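Local coordinates for protein arylalkylamine N-Acetyltransferase like 5b (PDB 4FD4) that probably transfers acyl groups from acyl-CoA to the amine of serotonin or dopamine, as an arylalkylamine N-acetyltransferase of the GNAT family, at residues 16-19 with 20-23; 42-46 with 47-51; 192-195 with 196-200. One frame throughout, in Å; residues are numbered along the deposited sequence.

Contact 1: residues 16-19 with 20-23; sequences ELEQ and VREI
Glu18 and Arg21, three residues apart at the start of helix 17-28, form a side-on salt bridge. Arg21 brings two nitrogens to a single carboxylate oxygen. Its NH2 donates to Glu18 OE2 at 2.7 Å, on the syn lone pair. Its NE donates to the same Glu18 OE2 at 2.8 Å, also from the syn side but somewhat out of the carboxylate plane. The two flat groups are nearly coplanar, 17° apart. Both side chains lie side by side and point the same way. The Glu18 chain bends at CB-CG (chi2 -50°), which turns its carboxylate toward Arg21, one turn further on. Arg21 bends at chi3 (-62°), so that its NE-NH2 edge faces Glu18. NH1, the third nitrogen, makes a salt bridge to Glu49. Held by Glu18 through NE and NH2 and by Glu49 through NH1, the guanidinium probably has little freedom to turn. Leu17 CD2 comes obliquely to Arg21 NH2, at 3.9 Å. Glu16 holds the N-cap position, and its O accepts the first helical bond from Val20 N at 3.0 Å. Further along, a water donates to Gln19 O and to Glu22 OE1, and Arg26 forms a salt bridge with that same Glu22 oxygen. Leu17, Val20 and Arg21 pack on Leu53 of helix 46-53, while Glu16, Gln19 and Ile23 lie on Phe72 of strand 71-81.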
ATOM      1  N   GLU A  16       7.403 -18.257   3.250  1.00 25.87           N
ATOM      2  CA  GLU A  16       8.205 -17.352   2.435  1.00 30.78           C
ATOM      3  C   GLU A  16       8.274 -15.945   3.029  1.00 27.27           C
ATOM      4  O   GLU A  16       8.728 -14.998   2.382  1.00 26.79           O
ATOM      5  CB  GLU A  16       7.650 -17.299   1.013  1.00 28.15           C
ATOM      6  CG  GLU A  16       7.689 -18.637   0.304  1.00 28.54           C
ATOM      7  CD  GLU A  16       7.175 -18.542  -1.119  1.00 29.13           C
ATOM      8  OE1 GLU A  16       5.978 -18.209  -1.301  1.00 26.75           O
ATOM      9  OE2 GLU A  16       7.968 -18.773  -2.056  1.00 32.85           O
ATOM     10  N   LEU A  17       7.809 -15.812   4.262  1.00 31.20           N
ATOM     11  CA  LEU A  17       7.846 -14.520   4.933  1.00 30.11           C
ATOM     12  C   LEU A  17       9.201 -13.804   4.760  1.00 30.55           C
ATOM     13  O   LEU A  17       9.256 -12.607   4.428  1.00 24.35           O
ATOM     14  CB  LEU A  17       7.507 -14.704   6.413  1.00 28.94           C
ATOM     15  CG  LEU A  17       7.210 -13.415   7.174  1.00 36.13           C
ATOM     16  CD1 LEU A  17       5.710 -13.216   7.362  1.00 35.15           C
ATOM     17  CD2 LEU A  17       7.921 -13.457   8.506  1.00 38.17           C
ATOM     18  N   GLU A  18      10.305 -14.522   4.950  1.00 31.42           N
ATOM     19  CA  GLU A  18      11.608 -13.865   4.851  1.00 31.10           C
ATOM     20  C   GLU A  18      11.886 -13.322   3.448  1.00 29.66           C
ATOM     21  O   GLU A  18      12.392 -12.197   3.297  1.00 28.34           O
ATOM     22  CB  GLU A  18      12.750 -14.766   5.354  1.00 33.80           C
ATOM     23  CG  GLU A  18      12.882 -14.783   6.881  1.00 41.08           C
ATOM     24  CD  GLU A  18      12.923 -13.380   7.489  1.00 43.08           C
ATOM     25  OE1 GLU A  18      13.719 -12.535   7.014  1.00 43.28           O
ATOM     26  OE2 GLU A  18      12.162 -13.124   8.450  1.00 44.06           O
ATOM     27  N   GLN A  19      11.524 -14.077   2.416  1.00 27.78           N
ATOM     28  CA  GLN A  19      11.687 -13.538   1.070  1.00 27.30           C
ATOM     29  C   GLN A  19      10.807 -12.300   0.868  1.00 24.94           C
ATOM     30  O   GLN A  19      11.224 -11.339   0.212  1.00 26.07           O
ATOM     31  CB  GLN A  19      11.399 -14.590   0.001  1.00 31.74           C
ATOM     32  CG  GLN A  19      12.391 -15.748   0.009  1.00 35.10           C
ATOM     33  CD  GLN A  19      11.976 -16.850   0.959  1.00 41.49           C
ATOM     34  OE1 GLN A  19      12.199 -16.764   2.170  1.00 43.02           O
ATOM     35  NE2 GLN A  19      11.364 -17.904   0.412  1.00 45.51           N
ATOM     36  N   VAL A  20       9.607 -12.298   1.447  1.00 26.69           N
ATOM     37  CA  VAL A  20       8.745 -11.132   1.271  1.00 25.27           C
ATOM     38  C   VAL A  20       9.472  -9.985   1.962  1.00 24.41           C
ATOM     39  O   VAL A  20       9.643  -8.901   1.391  1.00 25.76           O
ATOM     40  CB  VAL A  20       7.334 -11.357   1.858  1.00 24.06           C
ATOM     41  CG1 VAL A  20       6.481 -10.095   1.729  1.00 19.95           C
ATOM     42  CG2 VAL A  20       6.635 -12.542   1.145  1.00 19.37           C
ATOM     43  N   ARG A  21       9.996 -10.264   3.155  1.00 27.45           N
ATOM     44  CA  ARG A  21      10.695  -9.228   3.899  1.00 26.62           C
ATOM     45  C   ARG A  21      11.777  -8.654   2.981  1.00 26.06           C
ATOM     46  O   ARG A  21      11.907  -7.419   2.822  1.00 23.95           O
ATOM     47  CB  ARG A  21      11.295  -9.797   5.202  1.00 29.26           C
ATOM     48  CG  ARG A  21      11.711  -8.740   6.240  1.00 34.11           C
ATOM     49  CD  ARG A  21      12.661  -9.310   7.317  1.00 36.21           C
ATOM     50  NE  ARG A  21      12.063 -10.382   8.112  1.00 42.75           N
ATOM     51  CZ  ARG A  21      11.361 -10.195   9.230  1.00 47.74           C
ATOM     52  NH1 ARG A  21      11.160  -8.967   9.697  1.00 45.12           N
ATOM     53  NH2 ARG A  21      10.855 -11.238   9.886  1.00 49.56           N
ATOM     54  N   GLU A  22      12.579  -9.498   2.371  1.00 26.90           N
ATOM     55  CA  GLU A  22      13.677  -8.993   1.562  1.00 29.46           C
ATOM     56  C   GLU A  22      13.210  -8.125   0.437  1.00 27.35           C
ATOM     57  O   GLU A  22      13.796  -7.114   0.222  1.00 25.60           O
ATOM     58  CB  GLU A  22      14.566 -10.084   0.986  1.00 30.97           C
ATOM     59  CG  GLU A  22      15.824  -9.540   0.265  1.00 32.63           C
ATOM     60  CD  GLU A  22      15.633  -9.141  -1.241  1.00 41.88           C
ATOM     61  OE1 GLU A  22      14.818  -9.723  -1.973  1.00 39.81           O
ATOM     62  OE2 GLU A  22      16.358  -8.253  -1.709  1.00 44.71           O
ATOM     63  N   ILE A  23      12.174  -8.536  -0.296  1.00 27.82           N
ATOM     64  CA  ILE A  23      11.796  -7.708  -1.427  1.00 26.68           C
ATOM     65  C   ILE A  23      11.330  -6.345  -0.910  1.00 23.61           C
ATOM     66  O   ILE A  23      11.632  -5.296  -1.513  1.00 22.35           O
ATOM     67  CB  ILE A  23      10.785  -8.410  -2.397  1.00 24.54           C
ATOM     68  CG1 ILE A  23      10.499  -7.527  -3.618  1.00 31.25           C
ATOM     69  CG2 ILE A  23       9.527  -8.848  -1.668  1.00 21.77           C
ATOM     70  CD1 ILE A  23      11.588  -7.574  -4.678  1.00 36.24           C
TER
HETATM   71  O   HOH W   1      12.914 -11.525  -1.969  1.00 35.00           O

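Contact 2: residues 42-46 with 47-51; sequences KSHTL and DDERF
The N-terminal cap of helix 46-53 is built here, with Thr45 at the N-cap position and His44 just before it. Thr45 OG1 donates to Asp47 OD2 at 2.6 Å, and meets that oxygen nearly along its C-O axis. The hydroxyl lies between the backbone N and the carbonyl carbon of Thr45 (chi1 59°), which puts OG1 where it meets Asp47 OD2. The other oxygen of Asp47, OD1, bonds to Thr96 OG1 and Thr98 N, so the carboxylate also ties the helix start to the 96-98 region. Asp48, three residues after the N-cap, closes the turn through a water. The water donates to Asp48 OD1 at 2.6 Å and accepts from Thr45 N at 3.1 Å. It thus stands in for the direct side-chain bond to the N-cap N-H in a capping box. Asp48 OD2 pairs with Tyr29 OH. Trp101 of helix 99-115 packs on Thr45, Asp47 and Asp48. The His44 ring stacks on Tyr29 and meets His25 edge-to-face. Glu49 also salt-bridges Arg21 through OE2. Its chain is extended beyond CG (chi2 165°), which carries OE1 to the edge of the His44 ring. His44 NE2 donates to Glu49 OE1 at 2.9 Å, arriving on the anti side and 33° out of the carboxylate plane.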
ATOM      1  N   LYS A  42      14.469   8.773   7.146  1.00 44.51           N
ATOM      2  CA  LYS A  42      13.837   8.119   6.008  1.00 43.94           C
ATOM      3  C   LYS A  42      13.716   6.599   6.161  1.00 39.11           C
ATOM      4  O   LYS A  42      12.971   5.955   5.420  1.00 37.75           O
ATOM      5  CB  LYS A  42      14.591   8.460   4.714  1.00 44.38           C
ATOM      6  CG  LYS A  42      16.047   7.988   4.702  1.00 53.85           C
ATOM      7  CD  LYS A  42      16.770   8.390   3.414  1.00 54.72           C
ATOM      8  CE  LYS A  42      16.751   9.901   3.197  1.00 59.59           C
ATOM      9  NZ  LYS A  42      15.644  10.346   2.293  1.00 58.06           N
ATOM     10  N   SER A  43      14.441   6.018   7.110  1.00 37.45           N
ATOM     11  CA  SER A  43      14.425   4.561   7.253  1.00 38.20           C
ATOM     12  C   SER A  43      13.094   4.062   7.806  1.00 36.75           C
ATOM     13  O   SER A  43      12.450   4.746   8.615  1.00 32.31           O
ATOM     14  CB  SER A  43      15.556   4.073   8.159  1.00 39.78           C
ATOM     15  OG  SER A  43      15.546   2.654   8.239  1.00 43.04           O
ATOM     16  N   HIS A  44      12.683   2.871   7.374  1.00 35.26           N
ATOM     17  CA  HIS A  44      11.494   2.241   7.949  1.00 28.91           C
ATOM     18  C   HIS A  44      11.810   1.586   9.298  1.00 31.29           C
ATOM     19  O   HIS A  44      12.969   1.339   9.643  1.00 30.68           O
ATOM     20  CB  HIS A  44      10.842   1.248   6.970  1.00 29.84           C
ATOM     21  CG  HIS A  44      11.491  -0.103   6.942  1.00 28.50           C
ATOM     22  ND1 HIS A  44      12.547  -0.409   6.099  1.00 30.21           N
ATOM     23  CD2 HIS A  44      11.218  -1.237   7.619  1.00 32.29           C
ATOM     24  CE1 HIS A  44      12.898  -1.664   6.277  1.00 30.02           C
ATOM     25  NE2 HIS A  44      12.108  -2.197   7.199  1.00 34.26           N
ATOM     26  N   THR A  45      10.767   1.328  10.075  1.00 26.02           N
ATOM     27  CA  THR A  45      10.934   0.758  11.399  1.00 26.05           C
ATOM     28  C   THR A  45      10.427  -0.672  11.414  1.00 28.93           C
ATOM     29  O   THR A  45       9.767  -1.118  10.463  1.00 29.98           O
ATOM     30  CB  THR A  45      10.134   1.546  12.442  1.00 24.36           C
ATOM     31  OG1 THR A  45       8.746   1.525  12.084  1.00 26.78           O
ATOM     32  CG2 THR A  45      10.609   2.989  12.515  1.00 28.94           C
ATOM     33  N   LEU A  46      10.716  -1.382  12.501  1.00 25.34           N
ATOM     34  CA  LEU A  46      10.253  -2.757  12.674  1.00 29.27           C
ATOM     35  C   LEU A  46       8.725  -2.863  12.772  1.00 29.38           C
ATOM     36  O   LEU A  46       8.141  -3.836  12.297  1.00 24.32           O
ATOM     37  CB  LEU A  46      10.909  -3.408  13.893  1.00 29.34           C
ATOM     38  CG  LEU A  46      10.695  -4.923  14.035  1.00 38.35           C
ATOM     39  CD1 LEU A  46      11.233  -5.675  12.821  1.00 37.62           C
ATOM     40  CD2 LEU A  46      11.321  -5.480  15.321  1.00 40.99           C
ATOM     41  N   ASP A  47       8.059  -1.887  13.383  1.00 29.50           N
ATOM     42  CA  ASP A  47       6.600  -1.996  13.494  1.00 30.07           C
ATOM     43  C   ASP A  47       5.870  -1.833  12.146  1.00 27.24           C
ATOM     44  O   ASP A  47       4.819  -2.461  11.913  1.00 26.59           O
ATOM     45  CB  ASP A  47       5.973  -1.188  14.668  1.00 33.55           C
ATOM     46  CG  ASP A  47       6.561   0.207  14.858  1.00 32.61           C
ATOM     47  OD1 ASP A  47       6.020   0.938  15.735  1.00 36.30           O
ATOM     48  OD2 ASP A  47       7.536   0.584  14.176  1.00 32.74           O
ATOM     49  N   ASP A  48       6.483  -1.041  11.262  1.00 27.30           N
ATOM     50  CA  ASP A  48       6.058  -0.840   9.881  1.00 28.78           C
ATOM     51  C   ASP A  48       6.137  -2.192   9.159  1.00 29.73           C
ATOM     52  O   ASP A  48       5.163  -2.704   8.574  1.00 26.69           O
ATOM     53  CB  ASP A  48       7.041   0.164   9.253  1.00 32.52           C
ATOM     54  CG  ASP A  48       6.533   0.794   7.970  1.00 28.27           C
ATOM     55  OD1 ASP A  48       6.868   1.973   7.718  1.00 27.19           O
ATOM     56  OD2 ASP A  48       5.808   0.120   7.209  1.00 30.37           O
ATOM     57  N   GLU A  49       7.327  -2.776   9.220  1.00 30.80           N
ATOM     58  CA  GLU A  49       7.581  -4.075   8.646  1.00 28.09           C
ATOM     59  C   GLU A  49       6.607  -5.140   9.155  1.00 28.85           C
ATOM     60  O   GLU A  49       6.052  -5.933   8.381  1.00 28.98           O
ATOM     61  CB  GLU A  49       9.021  -4.466   8.987  1.00 33.04           C
ATOM     62  CG  GLU A  49       9.536  -5.674   8.284  1.00 34.72           C
ATOM     63  CD  GLU A  49      11.049  -5.767   8.408  1.00 36.99           C
ATOM     64  OE1 GLU A  49      11.762  -5.006   7.712  1.00 36.75           O
ATOM     65  OE2 GLU A  49      11.510  -6.578   9.228  1.00 39.06           O
ATOM     66  N   ARG A  50       6.390  -5.168  10.463  1.00 24.04           N
ATOM     67  CA  ARG A  50       5.465  -6.130  11.037  1.00 25.37           C
ATOM     68  C   ARG A  50       4.065  -5.969  10.463  1.00 24.39           C
ATOM     69  O   ARG A  50       3.374  -6.966  10.192  1.00 27.15           O
ATOM     70  CB  ARG A  50       5.409  -6.004  12.561  1.00 28.62           C
ATOM     71  CG  ARG A  50       4.557  -7.076  13.224  1.00 34.92           C
ATOM     72  CD  ARG A  50       4.678  -7.054  14.743  1.00 41.45           C
ATOM     73  NE  ARG A  50       4.282  -5.761  15.286  1.00 48.55           N
ATOM     74  CZ  ARG A  50       5.132  -4.869  15.786  1.00 45.18           C
ATOM     75  NH1 ARG A  50       6.434  -5.141  15.827  1.00 47.51           N
ATOM     76  NH2 ARG A  50       4.678  -3.709  16.250  1.00 46.51           N
ATOM     77  N   PHE A  51       3.636  -4.720  10.303  1.00 25.34           N
ATOM     78  CA  PHE A  51       2.332  -4.473   9.693  1.00 22.78           C
ATOM     79  C   PHE A  51       2.278  -5.099   8.300  1.00 26.52           C
ATOM     80  O   PHE A  51       1.370  -5.867   7.987  1.00 22.80           O
ATOM     81  CB  PHE A  51       2.051  -2.979   9.584  1.00 24.56           C
ATOM     82  CG  PHE A  51       0.756  -2.651   8.851  1.00 25.51           C
ATOM     83  CD1 PHE A  51       0.777  -2.184   7.545  1.00 26.16           C
ATOM     84  CD2 PHE A  51      -0.472  -2.813   9.479  1.00 34.93           C
ATOM     85  CE1 PHE A  51      -0.410  -1.887   6.866  1.00 29.94           C
ATOM     86  CE2 PHE A  51      -1.665  -2.511   8.815  1.00 31.76           C
ATOM     87  CZ  PHE A  51      -1.633  -2.050   7.509  1.00 27.39           C
TER
HETATM   88  O   HOH W   2       8.502   3.306   9.255  1.00 30.36           O

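Contact 3: residues 192-195 with 196-200; sequences YRDE and KGEKL
With chi1 at 70°, the Asp194 CG sits over its own backbone, flanked by N and C, and the carboxylate folds over the turn that follows. OD1 then lies inside that turn. Glu198 N donates to Asp194 OD1 at 2.9 Å, from the syn side and well out of the carboxylate plane. Lys196 N adds a weak bond to the same oxygen. One carboxylate oxygen thus takes up two backbone N-H groups. The other, Asp194 OD2, is linked to Glu198 OE2 by a water that donates to both. Asp194 OD2 and Glu198 OE2 are 4.5 Å apart, and the water probably eases their repulsion. Residues 194 to 197 form a type I beta turn, closed by Gly197 N to Asp194 O at 3.0 Å. Asp194 N in turn donates to Glu198 O at 3.2 Å. With Gly197 in a left-handed conformation (phi 87°), this is a type I turn with a G1 beta bulge, in the loop between strands 182-188 and 209-216. Beyond the bulge, Arg193 CA makes a CA-H...O contact with Glu198 O. The Arg193 chain bends at chi2, and its guanidinium comes to lie across Lys199. Lys199 CG sits over one face, 3.3 Å above the plane and offset toward the rim. Arg193 NH1 donates to Tyr192 O at 2.8 Å, from above the carbonyl plane. NH1 and Lys199 NZ also share Gly190 O as acceptor. At the outer end of the turn, Glu195 and Lys196 run side by side in a long salt bridge, OE2 to NZ at 3.5 Å. Toward helix 99-115, Leu200 CD1 touches Asp194 OD2 at 3.7 Å and lies at the edge of the Tyr192 ring, which packs on Lys106, Leu107 and Leu110 of that helix.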
ATOM      1  N   TYR A 192       0.151  17.968   4.826  1.00 36.91           N
ATOM      2  CA  TYR A 192      -0.338  17.191   5.961  1.00 36.47           C
ATOM      3  C   TYR A 192       0.114  17.777   7.297  1.00 34.33           C
ATOM      4  O   TYR A 192       1.277  18.153   7.461  1.00 36.03           O
ATOM      5  CB  TYR A 192       0.078  15.708   5.877  1.00 37.36           C
ATOM      6  CG  TYR A 192      -0.333  14.912   7.106  1.00 30.02           C
ATOM      7  CD1 TYR A 192      -1.660  14.524   7.297  1.00 28.50           C
ATOM      8  CD2 TYR A 192       0.595  14.564   8.075  1.00 27.46           C
ATOM      9  CE1 TYR A 192      -2.049  13.808   8.425  1.00 26.91           C
ATOM     10  CE2 TYR A 192       0.211  13.844   9.211  1.00 30.08           C
ATOM     11  CZ  TYR A 192      -1.111  13.475   9.375  1.00 27.89           C
ATOM     12  OH  TYR A 192      -1.496  12.761  10.482  1.00 29.42           O
ATOM     13  N   ARG A 193      -0.826  17.842   8.238  1.00 32.51           N
ATOM     14  CA  ARG A 193      -0.576  18.290   9.598  1.00 32.46           C
ATOM     15  C   ARG A 193      -1.287  17.336  10.547  1.00 34.42           C
ATOM     16  O   ARG A 193      -2.462  17.047  10.351  1.00 32.09           O
ATOM     17  CB  ARG A 193      -1.158  19.690   9.801  1.00 39.25           C
ATOM     18  CG  ARG A 193      -0.518  20.778   8.968  1.00 36.90           C
ATOM     19  CD  ARG A 193       0.930  20.977   9.360  1.00 37.85           C
ATOM     20  NE  ARG A 193       1.512  22.076   8.600  1.00 40.40           N
ATOM     21  CZ  ARG A 193       1.983  21.951   7.365  1.00 45.38           C
ATOM     22  NH1 ARG A 193       1.943  20.770   6.758  1.00 40.55           N
ATOM     23  NH2 ARG A 193       2.492  23.004   6.736  1.00 45.56           N
ATOM     24  N   ASP A 194      -0.601  16.841  11.573  1.00 31.53           N
ATOM     25  CA  ASP A 194      -1.288  16.001  12.552  1.00 32.85           C
ATOM     26  C   ASP A 194      -2.134  16.864  13.508  1.00 37.73           C
ATOM     27  O   ASP A 194      -2.295  18.068  13.277  1.00 38.89           O
ATOM     28  CB  ASP A 194      -0.316  15.075  13.294  1.00 34.79           C
ATOM     29  CG  ASP A 194       0.596  15.823  14.246  1.00 40.11           C
ATOM     30  OD1 ASP A 194       0.504  17.069  14.312  1.00 34.93           O
ATOM     31  OD2 ASP A 194       1.412  15.155  14.918  1.00 37.53           O
ATOM     32  N   GLU A 195      -2.688  16.258  14.555  1.00 40.70           N
ATOM     33  CA  GLU A 195      -3.564  16.989  15.481  1.00 42.12           C
ATOM     34  C   GLU A 195      -2.804  18.041  16.297  1.00 44.60           C
ATOM     35  O   GLU A 195      -3.403  18.981  16.831  1.00 45.08           O
ATOM     36  CB  GLU A 195      -4.331  16.029  16.399  1.00 40.85           C
ATOM     37  CG  GLU A 195      -3.558  15.513  17.605  1.00 47.27           C
ATOM     38  CD  GLU A 195      -2.671  14.321  17.280  1.00 50.56           C
ATOM     39  OE1 GLU A 195      -2.694  13.858  16.120  1.00 48.17           O
ATOM     40  OE2 GLU A 195      -1.952  13.845  18.187  1.00 55.30           O
ATOM     41  N   LYS A 196      -1.486  17.885  16.369  1.00 40.76           N
ATOM     42  CA  LYS A 196      -0.611  18.824  17.066  1.00 43.22           C
ATOM     43  C   LYS A 196      -0.339  20.042  16.208  1.00 42.83           C
ATOM     44  O   LYS A 196       0.195  21.043  16.687  1.00 49.09           O
ATOM     45  CB  LYS A 196       0.724  18.152  17.404  1.00 46.73           C
ATOM     46  CG  LYS A 196       0.763  17.413  18.734  1.00 43.87           C
ATOM     47  CD  LYS A 196      -0.610  16.904  19.138  1.00 50.35           C
ATOM     48  CE  LYS A 196      -0.584  16.281  20.534  1.00 57.09           C
ATOM     49  NZ  LYS A 196      -1.955  15.950  21.039  1.00 58.37           N
ATOM     50  N   GLY A 197      -0.693  19.948  14.930  1.00 41.70           N
ATOM     51  CA  GLY A 197      -0.391  20.994  13.969  1.00 36.65           C
ATOM     52  C   GLY A 197       0.983  20.828  13.340  1.00 38.36           C
ATOM     53  O   GLY A 197       1.466  21.719  12.645  1.00 39.32           O
ATOM     54  N   GLU A 198       1.608  19.677  13.568  1.00 41.50           N
ATOM     55  CA  GLU A 198       2.981  19.446  13.122  1.00 38.46           C
ATOM     56  C   GLU A 198       3.079  18.934  11.684  1.00 39.84           C
ATOM     57  O   GLU A 198       2.363  17.998  11.294  1.00 38.61           O
ATOM     58  CB  GLU A 198       3.665  18.460  14.067  1.00 43.21           C
ATOM     59  CG  GLU A 198       5.174  18.378  13.905  1.00 47.37           C
ATOM     60  CD  GLU A 198       5.833  17.551  15.001  1.00 55.25           C
ATOM     61  OE1 GLU A 198       7.017  17.182  14.826  1.00 55.61           O
ATOM     62  OE2 GLU A 198       5.173  17.277  16.035  1.00 54.72           O
ATOM     63  N   LYS A 199       3.968  19.521  10.919  1.00 38.84           N
ATOM     64  CA  LYS A 199       4.330  19.081   9.603  1.00 38.72           C
ATOM     65  C   LYS A 199       5.304  17.935   9.685  1.00 44.89           C
ATOM     66  O   LYS A 199       6.386  18.119  10.165  1.00 47.03           O
ATOM     67  CB  LYS A 199       5.020  20.220   8.900  1.00 43.12           C
ATOM     68  CG  LYS A 199       5.189  20.024   7.442  1.00 44.34           C
ATOM     69  CD  LYS A 199       6.289  20.874   6.942  1.00 49.15           C
ATOM     70  CE  LYS A 199       6.705  20.419   5.618  1.00 57.48           C
ATOM     71  NZ  LYS A 199       5.664  20.642   4.644  1.00 54.49           N
ATOM     72  N   LEU A 200       4.935  16.755   9.198  1.00 41.55           N
ATOM     73  CA  LEU A 200       5.742  15.566   9.463  1.00 39.02           C
ATOM     74  C   LEU A 200       6.387  14.966   8.219  1.00 38.63           C
ATOM     75  O   LEU A 200       7.237  14.087   8.319  1.00 38.74           O
ATOM     76  CB  LEU A 200       4.898  14.509  10.171  1.00 38.94           C
ATOM     77  CG  LEU A 200       4.646  14.761  11.652  1.00 38.17           C
ATOM     78  CD1 LEU A 200       3.538  13.860  12.170  1.00 34.68           C
ATOM     79  CD2 LEU A 200       5.929  14.571  12.446  1.00 43.07           C
TER
HETATM   80  O   HOH W   3       3.528  16.734   6.333  1.00 36.26           O
HETATM   81  O   HOH W   4       3.517  15.049  16.409  1.00 44.34           O

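How the contacts relate
The three contacts follow one another along the chain, and none encloses another. Contacts 1 and 2 both belong to the GNAT fold, at the starts of helices 17-28 and 46-53. Their centres are 14 Å apart. They touch through the Arg21-Glu49 salt bridge, so Glu18, Arg21, Glu49 and His44 form one polar chain between the two helices. Contact 3 belongs to the late loop between strands 182-188 and 209-216. Its centre is 20 Å from that of contact 2, with nearest atoms about 9 Å apart, and 33 Å from that of contact 1. Helix 99-115 links contacts 2 and 3, since side chains of both pack on it.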